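Local coordinates for uncharacterized protein (Bacteroides eggerthii, PDB 4GDZ) that is of unknown function but belongs to the DUF4251 family, folds around a nine-stranded antiparallel sheet and binds a magnesium ion, at residues G95-D100 against N153-S158; D36-A41 against L133-G138; L72-R77 against L162-S167. One frame throughout, in Å; residues are numbered along the deposited sequence.

Contact 1: G95-D100 against N153-S158; sequences GGVTVD and NTMTLS. With MG (magnesium ion), chain B.
Met155, a selenomethionine, sets its CG anti to its own carbonyl carbon (chi1 -71°) and then bends at chi3 (-56°), and this bend turns the methyl CE toward Val97 while the selenium rests against Gly95 and Gly96. Val97 meets it with CG1, the branch lodged between its backbone N and carbonyl carbon. The two side chains meet at a slant, CG1 of Val97 lying 4.2 Å from CE of Met155. That is ordinary apolar packing at a relaxed distance. The closer approach belongs to the selenium: SE of Met155 comes within 3.6 Å of Gly96 N and 3.9 Å of Gly96 CA. Gly95 is what keeps this approach bare, since a CB there would point toward Met155 and crowd the selenium, which instead settles directly on the main chain. Gly96 is a glycine for a different reason: its own backbone angles call for one, and a CB on it would point away from Met155. Met155 is modelled in two conformers, so these details describe one of them. Two residues before the selenomethionine, the backbone O of Asn153 binds the magnesium ion at 2.3 Å; Asn147 OD1, Pro148 O and Asn151 O are its other protein ligands. Strands 94-100 and 155-163 are not adjacent in the sheet, with 77-85, 61-74 and 46-55 ranged between them, yet they meet here through side chains. Their short segments cross almost perpendicularly, at 87° with axes 9.1 Å apart, consistent with a strongly curved sheet. Met155 also rests on Val82 and Phe84 of strand 77-85 and on Pro148 of strand 141-148, while Val97 leans on Ile127 from a neighbouring loop.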
ATOM      1  N   GLY A  95       0.633  18.595  -7.141  1.00 46.50           N
ATOM      2  CA  GLY A  95       0.657  19.063  -5.744  1.00 46.10           C
ATOM      3  C   GLY A  95       2.043  19.597  -5.434  1.00 45.19           C
ATOM      4  O   GLY A  95       3.010  19.407  -6.208  1.00 42.00           O
ATOM      5  N   GLY A  96       2.164  20.220  -4.276  1.00 45.89           N
ATOM      6  CA  GLY A  96       3.456  20.709  -3.850  1.00 50.04           C
ATOM      7  C   GLY A  96       3.383  21.752  -2.757  1.00 46.57           C
ATOM      8  O   GLY A  96       2.309  22.256  -2.433  1.00 47.65           O
ATOM      9  N   VAL A  97       4.539  21.981  -2.151  1.00 44.00           N
ATOM     10  CA  VAL A  97       4.738  22.982  -1.101  1.00 43.42           C
ATOM     11  C   VAL A  97       6.252  23.235  -0.982  1.00 46.71           C
ATOM     12  O   VAL A  97       7.067  22.339  -1.242  1.00 46.56           O
ATOM     13  CB  VAL A  97       4.147  22.526   0.254  1.00 48.36           C
ATOM     14  CG1 VAL A  97       5.005  21.443   0.893  1.00 47.13           C
ATOM     15  CG2 VAL A  97       3.967  23.712   1.221  1.00 47.66           C
ATOM     16  N   THR A  98       6.631  24.441  -0.580  1.00 43.64           N
ATOM     17  CA  THR A  98       8.009  24.713  -0.137  1.00 43.69           C
ATOM     18  C   THR A  98       7.989  25.419   1.220  1.00 46.18           C
ATOM     19  O   THR A  98       7.337  26.433   1.393  1.00 43.71           O
ATOM     20  CB  THR A  98       8.797  25.561  -1.169  1.00 45.18           C
ATOM     21  OG1 THR A  98       8.837  24.858  -2.412  1.00 46.01           O
ATOM     22  CG2 THR A  98      10.259  25.859  -0.713  1.00 44.17           C
ATOM     23  N   VAL A  99       8.688  24.856   2.195  1.00 41.35           N
ATOM     24  CA  VAL A  99       8.836  25.512   3.505  1.00 43.72           C
ATOM     25  C   VAL A  99      10.307  25.458   3.868  1.00 44.36           C
ATOM     26  O   VAL A  99      10.920  24.377   3.942  1.00 45.21           O
ATOM     27  CB  VAL A  99       8.018  24.792   4.610  1.00 46.36           C
ATOM     28  CG1 VAL A  99       8.055  25.621   5.912  1.00 47.59           C
ATOM     29  CG2 VAL A  99       6.581  24.551   4.141  1.00 47.55           C
ATOM     30  N   ASP A 100      10.869  26.618   4.135  1.00 43.97           N
ATOM     31  CA  ASP A 100      12.275  26.735   4.522  1.00 46.83           C
ATOM     32  C   ASP A 100      12.321  27.452   5.852  1.00 51.74           C
ATOM     33  O   ASP A 100      11.813  28.567   5.957  1.00 46.12           O
ATOM     34  CB  ASP A 100      13.002  27.542   3.432  1.00 50.60           C
ATOM     35  CG  ASP A 100      14.509  27.675   3.680  1.00 60.83           C
ATOM     36  OD1 ASP A 100      15.052  26.829   4.400  1.00 63.26           O
ATOM     37  OD2 ASP A 100      15.139  28.602   3.122  1.00 67.68           O
ATOM     38  N   ASN A 153      -5.191  18.571   3.858  1.00 61.03           N
ATOM     39  CA  ASN A 153      -4.579  17.649   2.927  0.50 61.77           C
ATOM     40  C   ASN A 153      -3.081  17.381   3.229  1.00 75.22           C
ATOM     41  O   ASN A 153      -2.403  18.147   3.922  1.00 54.92           O
ATOM     42  CB  ASN A 153      -4.766  18.154   1.499  0.50 57.88           C
ATOM     43  CG  ASN A 153      -6.229  18.465   1.184  0.50 65.17           C
ATOM     44  OD1 ASN A 153      -7.135  17.775   1.648  0.50 52.15           O
ATOM     45  ND2 ASN A 153      -6.457  19.514   0.423  0.50 57.64           N
ATOM     46  N   THR A 154      -2.588  16.263   2.732  1.00 51.19           N
ATOM     47  CA  THR A 154      -1.227  15.840   2.980  1.00 53.91           C
ATOM     48  C   THR A 154      -0.717  15.203   1.695  1.00 54.98           C
ATOM     49  O   THR A 154      -1.503  14.901   0.789  1.00 49.72           O
ATOM     50  CB  THR A 154      -1.166  14.835   4.157  1.00 57.05           C
ATOM     51  OG1 THR A 154      -1.813  13.644   3.751  1.00 56.08           O
ATOM     52  CG2 THR A 154      -1.875  15.360   5.416  1.00 56.00           C
HETATM   53  N   MSE A 155       0.598  15.026   1.623  1.00 46.45           N
HETATM   54  CA  MSE A 155       1.266  14.367   0.507  0.50 46.63           C
HETATM   55  C   MSE A 155       2.221  13.340   1.089  1.00 49.93           C
HETATM   56  O   MSE A 155       2.888  13.606   2.091  1.00 47.06           O
HETATM   57  CB  MSE A 155       2.055  15.372  -0.329  0.50 49.57           C
HETATM   58  CG  MSE A 155       1.186  16.316  -1.137  0.50 61.62           C
HETATM   59 SE   MSE A 155       2.027  18.042  -1.411  0.38 64.37          SE
HETATM   60  CE  MSE A 155       2.248  18.337   0.554  0.50 45.44           C
ATOM     61  N   THR A 156       2.271  12.164   0.471  1.00 45.01           N
ATOM     62  CA  THR A 156       3.123  11.051   0.927  1.00 43.48           C
ATOM     63  C   THR A 156       4.020  10.658  -0.244  1.00 45.09           C
ATOM     64  O   THR A 156       3.538  10.391  -1.353  1.00 48.47           O
ATOM     65  CB  THR A 156       2.277   9.881   1.469  1.00 43.37           C
ATOM     66  OG1 THR A 156       1.555  10.320   2.636  1.00 46.07           O
ATOM     67  CG2 THR A 156       3.167   8.636   1.867  1.00 46.83           C
ATOM     68  N   LEU A 157       5.322  10.635   0.022  1.00 44.77           N
ATOM     69  CA  LEU A 157       6.369  10.302  -0.954  1.00 44.13           C
ATOM     70  C   LEU A 157       7.343   9.302  -0.369  1.00 52.41           C
ATOM     71  O   LEU A 157       7.423   9.148   0.842  1.00 47.35           O
ATOM     72  CB  LEU A 157       7.143  11.560  -1.347  1.00 45.45           C
ATOM     73  CG  LEU A 157       6.248  12.638  -1.998  1.00 51.11           C
ATOM     74  CD1 LEU A 157       5.729  13.643  -0.973  1.00 51.15           C
ATOM     75  CD2 LEU A 157       7.015  13.339  -3.108  1.00 50.92           C
ATOM     76  N   SER A 158       8.076   8.611  -1.234  1.00 47.98           N
ATOM     77  CA  SER A 158       9.095   7.691  -0.787  1.00 47.65           C
ATOM     78  C   SER A 158      10.322   7.909  -1.591  1.00 50.27           C
ATOM     79  O   SER A 158      10.263   8.434  -2.724  1.00 48.72           O
ATOM     80  CB  SER A 158       8.639   6.221  -0.852  1.00 52.37           C
ATOM     81  OG  SER A 158       8.439   5.766  -2.178  1.00 55.98           O
TER
HETATM   82 MG    MG B 200      -2.138  20.005   5.284  1.00 66.54          MG

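Contact 2: D36-A41 against L133-G138; sequences DDAVAA and LTLTNG
Helix 28-44 packs against the end of sheet strand 128-135, and Leu135, the last residue of that strand, meets Ala38 and Val39 there. It is a small, purely apolar helix-on-sheet contact carried by a single methyl group of the leucine. Leu135 holds its CG anti to the backbone N (chi1 176°), which stretches the side chain out from the strand toward the helix, and its CD2 does the touching. From CD2 the CB of Ala38 is 4.1 Å away, and CG2 of Val39 is 4.0 Å away. Seen from CD2 these two partners lie about 80° apart, so the methyl is held by two consecutive residues of one helical turn rather than by a lone neighbour. Val39 offers the branch beside its backbone N, the one anti to the carbonyl carbon. The side chains of Val39 and Leu135 lie roughly perpendicular, and Ala38 and Leu135 are the pair whose CA atoms come closest across the two segments, 8.6 Å apart. Both Ala38 and Leu135 are buried, while Val39 is partly exposed. The helix is regular here, with Ala40 N bonded to Asp36 O at 3.0 Å and Ala41 N to Asp37 O at 2.9 Å. Around the contact, Tyr35 of the same helix adds to the cover of Leu135, Ile116 of strand 116-123 touches Val39, and Asn140 touches Ala38. One residue earlier in the strand, Thr134 bonds through OG1 to Gln60 of the second subunit, so strand 128-135 serves both the helix and the neighbouring chain.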
ATOM      1  N   ASP A  36      22.638   1.560   8.072  1.00 64.94           N
ATOM      2  CA  ASP A  36      23.505   2.123   9.129  1.00 71.54           C
ATOM      3  C   ASP A  36      23.812   3.610   8.907  1.00 69.35           C
ATOM      4  O   ASP A  36      23.780   4.397   9.862  1.00 73.15           O
ATOM      5  CB  ASP A  36      24.834   1.367   9.214  1.00 80.04           C
ATOM      6  CG  ASP A  36      24.703  -0.027   9.836  1.00 88.17           C
ATOM      7  OD1 ASP A  36      23.599  -0.435  10.279  1.00 83.20           O
ATOM      8  OD2 ASP A  36      25.744  -0.711   9.893  1.00 96.39           O
ATOM      9  N   ASP A  37      24.115   3.986   7.659  1.00 69.78           N
ATOM     10  CA  ASP A  37      24.416   5.379   7.316  1.00 68.49           C
ATOM     11  C   ASP A  37      23.171   6.253   7.543  1.00 65.13           C
ATOM     12  O   ASP A  37      23.283   7.381   8.040  1.00 63.63           O
ATOM     13  CB  ASP A  37      24.829   5.528   5.834  1.00 70.29           C
ATOM     14  CG  ASP A  37      26.194   4.915   5.506  1.00 82.03           C
ATOM     15  OD1 ASP A  37      26.967   4.565   6.429  1.00 72.12           O
ATOM     16  OD2 ASP A  37      26.489   4.796   4.289  1.00 76.46           O
ATOM     17  N   ALA A  38      21.996   5.745   7.141  1.00 60.26           N
ATOM     18  CA  ALA A  38      20.727   6.483   7.293  1.00 62.69           C
ATOM     19  C   ALA A  38      20.417   6.705   8.768  1.00 60.68           C
ATOM     20  O   ALA A  38      20.072   7.811   9.157  1.00 61.40           O
ATOM     21  CB  ALA A  38      19.581   5.756   6.606  1.00 60.75           C
ATOM     22  N   VAL A  39      20.594   5.669   9.587  1.00 63.10           N
ATOM     23  CA  VAL A  39      20.376   5.768  11.037  1.00 63.65           C
ATOM     24  C   VAL A  39      21.327   6.765  11.702  1.00 67.24           C
ATOM     25  O   VAL A  39      20.892   7.610  12.493  1.00 62.48           O
ATOM     26  CB  VAL A  39      20.481   4.391  11.732  1.00 74.17           C
ATOM     27  CG1 VAL A  39      20.534   4.557  13.246  1.00 68.15           C
ATOM     28  CG2 VAL A  39      19.315   3.497  11.312  1.00 63.45           C
ATOM     29  N   ALA A  40      22.611   6.701  11.362  1.00 63.86           N
ATOM     30  CA  ALA A  40      23.571   7.680  11.867  1.00 68.58           C
ATOM     31  C   ALA A  40      23.192   9.100  11.401  1.00 67.02           C
ATOM     32  O   ALA A  40      23.351  10.049  12.158  1.00 62.63           O
ATOM     33  CB  ALA A  40      24.999   7.331  11.450  1.00 70.43           C
ATOM     34  N   ALA A  41      22.682   9.255  10.174  1.00 62.91           N
ATOM     35  CA  ALA A  41      22.286  10.591   9.675  1.00 62.93           C
ATOM     36  C   ALA A  41      21.093  11.156  10.477  1.00 62.06           C
ATOM     37  O   ALA A  41      21.098  12.332  10.854  1.00 58.50           O
ATOM     38  CB  ALA A  41      21.954  10.542   8.189  1.00 61.44           C
ATOM     39  N   LEU A 133       8.144  10.473   9.149  1.00 44.08           N
ATOM     40  CA  LEU A 133       9.107   9.716   8.352  1.00 47.33           C
ATOM     41  C   LEU A 133       9.290   8.337   8.959  1.00 48.05           C
ATOM     42  O   LEU A 133       9.438   8.199  10.181  1.00 48.76           O
ATOM     43  CB  LEU A 133      10.432  10.501   8.313  1.00 53.97           C
ATOM     44  CG  LEU A 133      11.696   9.960   7.640  1.00 64.68           C
ATOM     45  CD1 LEU A 133      12.715  11.085   7.560  1.00 66.28           C
ATOM     46  CD2 LEU A 133      12.272   8.797   8.428  1.00 62.05           C
ATOM     47  N   THR A 134       9.289   7.306   8.104  1.00 44.84           N
ATOM     48  CA  THR A 134       9.471   5.935   8.542  1.00 47.25           C
ATOM     49  C   THR A 134      10.592   5.299   7.720  1.00 51.81           C
ATOM     50  O   THR A 134      10.723   5.560   6.522  1.00 51.38           O
ATOM     51  CB  THR A 134       8.197   5.085   8.390  1.00 53.47           C
ATOM     52  OG1 THR A 134       7.810   5.091   7.008  1.00 54.18           O
ATOM     53  CG2 THR A 134       7.079   5.636   9.282  1.00 52.36           C
ATOM     54  N   LEU A 135      11.419   4.510   8.396  1.00 52.84           N
ATOM     55  CA  LEU A 135      12.549   3.798   7.793  1.00 55.29           C
ATOM     56  C   LEU A 135      12.443   2.353   8.228  1.00 58.75           C
ATOM     57  O   LEU A 135      12.456   2.058   9.415  1.00 56.39           O
ATOM     58  CB  LEU A 135      13.893   4.412   8.263  1.00 57.46           C
ATOM     59  CG  LEU A 135      15.213   3.759   7.816  1.00 66.95           C
ATOM     60  CD1 LEU A 135      15.458   4.007   6.341  1.00 59.90           C
ATOM     61  CD2 LEU A 135      16.393   4.272   8.644  1.00 61.52           C
ATOM     62  N   THR A 136      12.342   1.447   7.272  1.00 64.79           N
ATOM     63  CA  THR A 136      12.366   0.017   7.565  1.00 68.53           C
ATOM     64  C   THR A 136      13.836  -0.495   7.676  1.00 64.91           C
ATOM     65  O   THR A 136      14.727  -0.055   6.935  1.00 69.32           O
ATOM     66  CB  THR A 136      11.545  -0.761   6.511  1.00 70.29           C
ATOM     67  OG1 THR A 136      10.181  -0.321   6.586  1.00 77.26           O
ATOM     68  CG2 THR A 136      11.568  -2.287   6.762  1.00 61.53           C
ATOM     69  N   ASN A 137      14.080  -1.382   8.633  1.00 68.79           N
ATOM     70  CA  ASN A 137      15.395  -2.027   8.783  1.00 72.50           C
ATOM     71  C   ASN A 137      15.895  -2.614   7.450  1.00 73.56           C
ATOM     72  O   ASN A 137      15.100  -3.048   6.602  1.00 73.76           O
ATOM     73  CB  ASN A 137      15.335  -3.121   9.863  1.00 76.78           C
ATOM     74  CG  ASN A 137      16.663  -3.867  10.037  1.00 94.13           C
ATOM     75  OD1 ASN A 137      17.714  -3.271  10.295  1.00 96.12           O
ATOM     76  ND2 ASN A 137      16.611  -5.185   9.902  1.00 95.43           N
ATOM     77  N   GLY A 138      17.213  -2.592   7.260  1.00 77.85           N
ATOM     78  CA  GLY A 138      17.845  -3.318   6.166  1.00 81.57           C
ATOM     79  C   GLY A 138      18.142  -2.517   4.915  1.00 81.81           C
ATOM     80  O   GLY A 138      18.864  -2.989   4.053  1.00 73.10           O
TER

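Contact 3: L72-R77 against L162-S167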
ATOM      1  N   LEU A  72      15.142  18.069   3.780  1.00 47.80           N
ATOM      2  CA  LEU A  72      16.510  18.281   4.251  1.00 47.80           C
ATOM      3  C   LEU A  72      16.471  18.823   5.664  1.00 49.38           C
ATOM      4  O   LEU A  72      15.748  19.782   5.946  1.00 51.02           O
ATOM      5  CB  LEU A  72      17.228  19.278   3.344  1.00 50.24           C
ATOM      6  CG  LEU A  72      18.710  19.579   3.660  1.00 63.27           C
ATOM      7  CD1 LEU A  72      19.471  19.904   2.383  1.00 64.97           C
ATOM      8  CD2 LEU A  72      18.804  20.712   4.647  1.00 58.91           C
ATOM      9  N   VAL A  73      17.235  18.200   6.559  1.00 48.91           N
ATOM     10  CA  VAL A  73      17.355  18.652   7.928  1.00 49.20           C
ATOM     11  C   VAL A  73      18.843  18.781   8.198  1.00 54.34           C
ATOM     12  O   VAL A  73      19.629  17.857   7.924  1.00 50.47           O
ATOM     13  CB  VAL A  73      16.669  17.702   8.940  1.00 52.51           C
ATOM     14  CG1 VAL A  73      17.046  18.085  10.379  1.00 51.14           C
ATOM     15  CG2 VAL A  73      15.146  17.722   8.742  1.00 49.79           C
ATOM     16  N   ASN A  74      19.239  19.949   8.686  1.00 56.13           N
ATOM     17  CA  ASN A  74      20.630  20.194   9.063  1.00 54.93           C
ATOM     18  C   ASN A  74      20.660  20.906  10.395  1.00 56.59           C
ATOM     19  O   ASN A  74      20.584  22.131  10.451  1.00 57.08           O
ATOM     20  CB  ASN A  74      21.363  21.008   8.010  1.00 55.13           C
ATOM     21  CG  ASN A  74      22.850  21.118   8.306  1.00 62.41           C
ATOM     22  OD1 ASN A  74      23.341  20.611   9.320  1.00 63.68           O
ATOM     23  ND2 ASN A  74      23.571  21.762   7.413  1.00 63.05           N
ATOM     24  N   GLN A  75      20.680  20.097  11.450  1.00 59.03           N
ATOM     25  CA  GLN A  75      20.632  20.546  12.831  1.00 65.96           C
ATOM     26  C   GLN A  75      19.321  21.323  13.072  1.00 71.03           C
ATOM     27  O   GLN A  75      18.258  20.749  12.862  1.00 76.28           O
ATOM     28  CB  GLN A  75      21.952  21.219  13.217  1.00 74.34           C
ATOM     29  CG  GLN A  75      23.023  20.133  13.240  1.00 69.38           C
ATOM     30  CD  GLN A  75      24.451  20.605  13.446  1.00 93.02           C
ATOM     31  OE1 GLN A  75      24.808  21.765  13.233  1.00 80.86           O
ATOM     32  NE2 GLN A  75      25.291  19.672  13.830  1.00 79.53           N
ATOM     33  N   GLY A  76      19.346  22.581  13.477  1.00 68.39           N
ATOM     34  CA  GLY A  76      18.066  23.259  13.766  1.00 55.99           C
ATOM     35  C   GLY A  76      17.351  23.870  12.563  1.00 52.43           C
ATOM     36  O   GLY A  76      16.319  24.536  12.720  1.00 52.79           O
ATOM     37  N   ARG A  77      17.901  23.681  11.362  1.00 51.96           N
ATOM     38  CA  ARG A  77      17.326  24.249  10.155  1.00 54.01           C
ATOM     39  C   ARG A  77      16.871  23.123   9.232  1.00 54.89           C
ATOM     40  O   ARG A  77      17.460  22.038   9.186  1.00 51.58           O
ATOM     41  CB  ARG A  77      18.339  25.121   9.387  1.00 60.45           C
ATOM     42  CG  ARG A  77      19.017  26.217  10.202  1.00 73.58           C
ATOM     43  CD  ARG A  77      18.116  27.390  10.522  1.00 79.19           C
ATOM     44  NE  ARG A  77      17.563  28.026   9.320  1.00 88.33           N
ATOM     45  CZ  ARG A  77      16.722  29.065   9.335  1.00 98.26           C
ATOM     46  NH1 ARG A  77      16.347  29.622  10.488  1.00101.48           N
ATOM     47  NH2 ARG A  77      16.260  29.557   8.191  1.00 95.90           N
ATOM     48  N   LEU A 162      19.489   9.780   3.119  1.00 58.53           N
ATOM     49  CA  LEU A 162      20.940   9.896   2.905  1.00 57.06           C
ATOM     50  C   LEU A 162      21.584  10.854   3.898  1.00 55.82           C
ATOM     51  O   LEU A 162      20.993  11.889   4.252  1.00 56.75           O
ATOM     52  CB  LEU A 162      21.211  10.412   1.479  1.00 55.78           C
ATOM     53  CG  LEU A 162      20.801   9.530   0.289  1.00 66.91           C
ATOM     54  CD1 LEU A 162      20.852  10.367  -0.984  1.00 59.59           C
ATOM     55  CD2 LEU A 162      21.691   8.284   0.170  1.00 59.90           C
ATOM     56  N   PRO A 163      22.820  10.549   4.320  1.00 59.99           N
ATOM     57  CA  PRO A 163      23.591  11.582   5.006  1.00 58.48           C
ATOM     58  C   PRO A 163      23.842  12.759   4.052  1.00 58.53           C
ATOM     59  O   PRO A 163      23.850  12.576   2.826  1.00 57.38           O
ATOM     60  CB  PRO A 163      24.900  10.887   5.400  1.00 63.37           C
ATOM     61  CG  PRO A 163      24.838   9.499   4.872  1.00 68.13           C
ATOM     62  CD  PRO A 163      23.549   9.275   4.159  1.00 61.68           C
ATOM     63  N   LEU A 164      24.003  13.952   4.616  1.00 63.83           N
ATOM     64  CA  LEU A 164      24.206  15.186   3.839  1.00 63.99           C
ATOM     65  C   LEU A 164      25.324  15.035   2.827  1.00 67.46           C
ATOM     66  O   LEU A 164      25.150  15.377   1.659  1.00 66.85           O
ATOM     67  CB  LEU A 164      24.538  16.352   4.774  1.00 68.47           C
ATOM     68  CG  LEU A 164      23.408  16.864   5.674  1.00 64.44           C
ATOM     69  CD1 LEU A 164      23.868  18.107   6.421  1.00 66.59           C
ATOM     70  CD2 LEU A 164      22.129  17.154   4.897  1.00 57.35           C
ATOM     71  N   ASN A 165      26.456  14.483   3.271  1.00 71.65           N
ATOM     72  CA  ASN A 165      27.619  14.326   2.391  1.00 69.62           C
ATOM     73  C   ASN A 165      27.469  13.274   1.290  1.00 73.49           C
ATOM     74  O   ASN A 165      28.342  13.136   0.447  1.00 68.49           O
ATOM     75  CB  ASN A 165      28.922  14.111   3.185  1.00 69.80           C
ATOM     76  CG  ASN A 165      29.004  12.758   3.912  1.00 90.20           C
ATOM     77  OD1 ASN A 165      28.148  11.878   3.790  1.00 81.91           O
ATOM     78  ND2 ASN A 165      30.074  12.597   4.683  1.00 93.99           N
ATOM     79  N   GLN A 166      26.368  12.533   1.281  1.00 60.79           N
ATOM     80  CA  GLN A 166      26.090  11.638   0.157  1.00 64.98           C
ATOM     81  C   GLN A 166      24.919  12.129  -0.685  1.00 64.15           C
ATOM     82  O   GLN A 166      24.473  11.445  -1.598  1.00 69.16           O
ATOM     83  CB  GLN A 166      25.831  10.218   0.675  1.00 64.17           C
ATOM     84  CG  GLN A 166      27.079   9.517   1.215  1.00 77.24           C
ATOM     85  CD  GLN A 166      26.730   8.207   1.905  1.00 91.74           C
ATOM     86  OE1 GLN A 166      25.728   7.567   1.567  1.00 89.49           O
ATOM     87  NE2 GLN A 166      27.536   7.812   2.893  1.00 82.40           N
ATOM     88  N   SER A 167      24.412  13.317  -0.374  1.00 64.60           N
ATOM     89  CA  SER A 167      23.232  13.848  -1.047  1.00 54.32           C
ATOM     90  C   SER A 167      23.619  14.847  -2.129  1.00 62.48           C
ATOM     91  O   SER A 167      24.214  15.885  -1.826  1.00 57.09           O
ATOM     92  CB  SER A 167      22.331  14.526  -0.015  1.00 56.47           C
ATOM     93  OG  SER A 167      21.319  15.262  -0.642  1.00 53.98           O
TER
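This is a buried contact between a beta hairpin and the short 3-10 turn that follows strand 155-163: Leu164, in the turn, inserts against Leu72, Val73 and Asn74 at the end of strand 61-74. The two strands flank strand 46-55 in the antiparallel sheet, so the leucine reaches past that middle strand. The hairpin is closed by a type II' turn from Asn74 to Arg77, with Asn74 N bonded to Arg77 O at 2.8 Å and Arg77 N to Asn74 O at 3.2 Å. On the other side, Gln166 N and Ser167 N bond back to Pro163 O and Leu164 O, closing the 3-10 turn, and Ser167 then N-caps helix 168-171. Phe170 of that helix packs on Leu72, Asn74 and Leu164 alike. Leu164 splits its two methyls between its neighbours: CD2 lies 4.0 Å from Val73 O and 4.4 Å from CG of Leu72, while CD1 goes to Asn74. The asparagine, its CG anti to the backbone N (chi1 -173°), crosses the leucine at about a right angle and spends its OD1 on a hydrogen bond from Gln46 NE2. The methyl uses the face of the same amide: Leu164 CD1 sits squarely over it, 3.7 Å from Asn74 CG and nearly as close to both OD1 and ND2.

Contacts 1 and 3 share strand 155-163, contact 1 at its start and contact 3 just past its end, with centres about 18 Å apart on opposite sides of the chain's centre. Magnesium belongs to the contact 1 end, where Asn153 is one of its ligands. Contact 2 is about 21 Å from contact 1 between centres, and about 7 Å separates their nearest atoms; they are joined through the sheet. Contacts 2 and 3, with centres about 13 Å apart, do touch: Ala41 CB of the helix lies 3.7 Å from Pro163 CA, and Gln166 NE2 gives a weak hydrogen bond to Asp37 OD2. Helix 28-44 therefore spans from the end of strand 128-135 to the turn after strand 155-163.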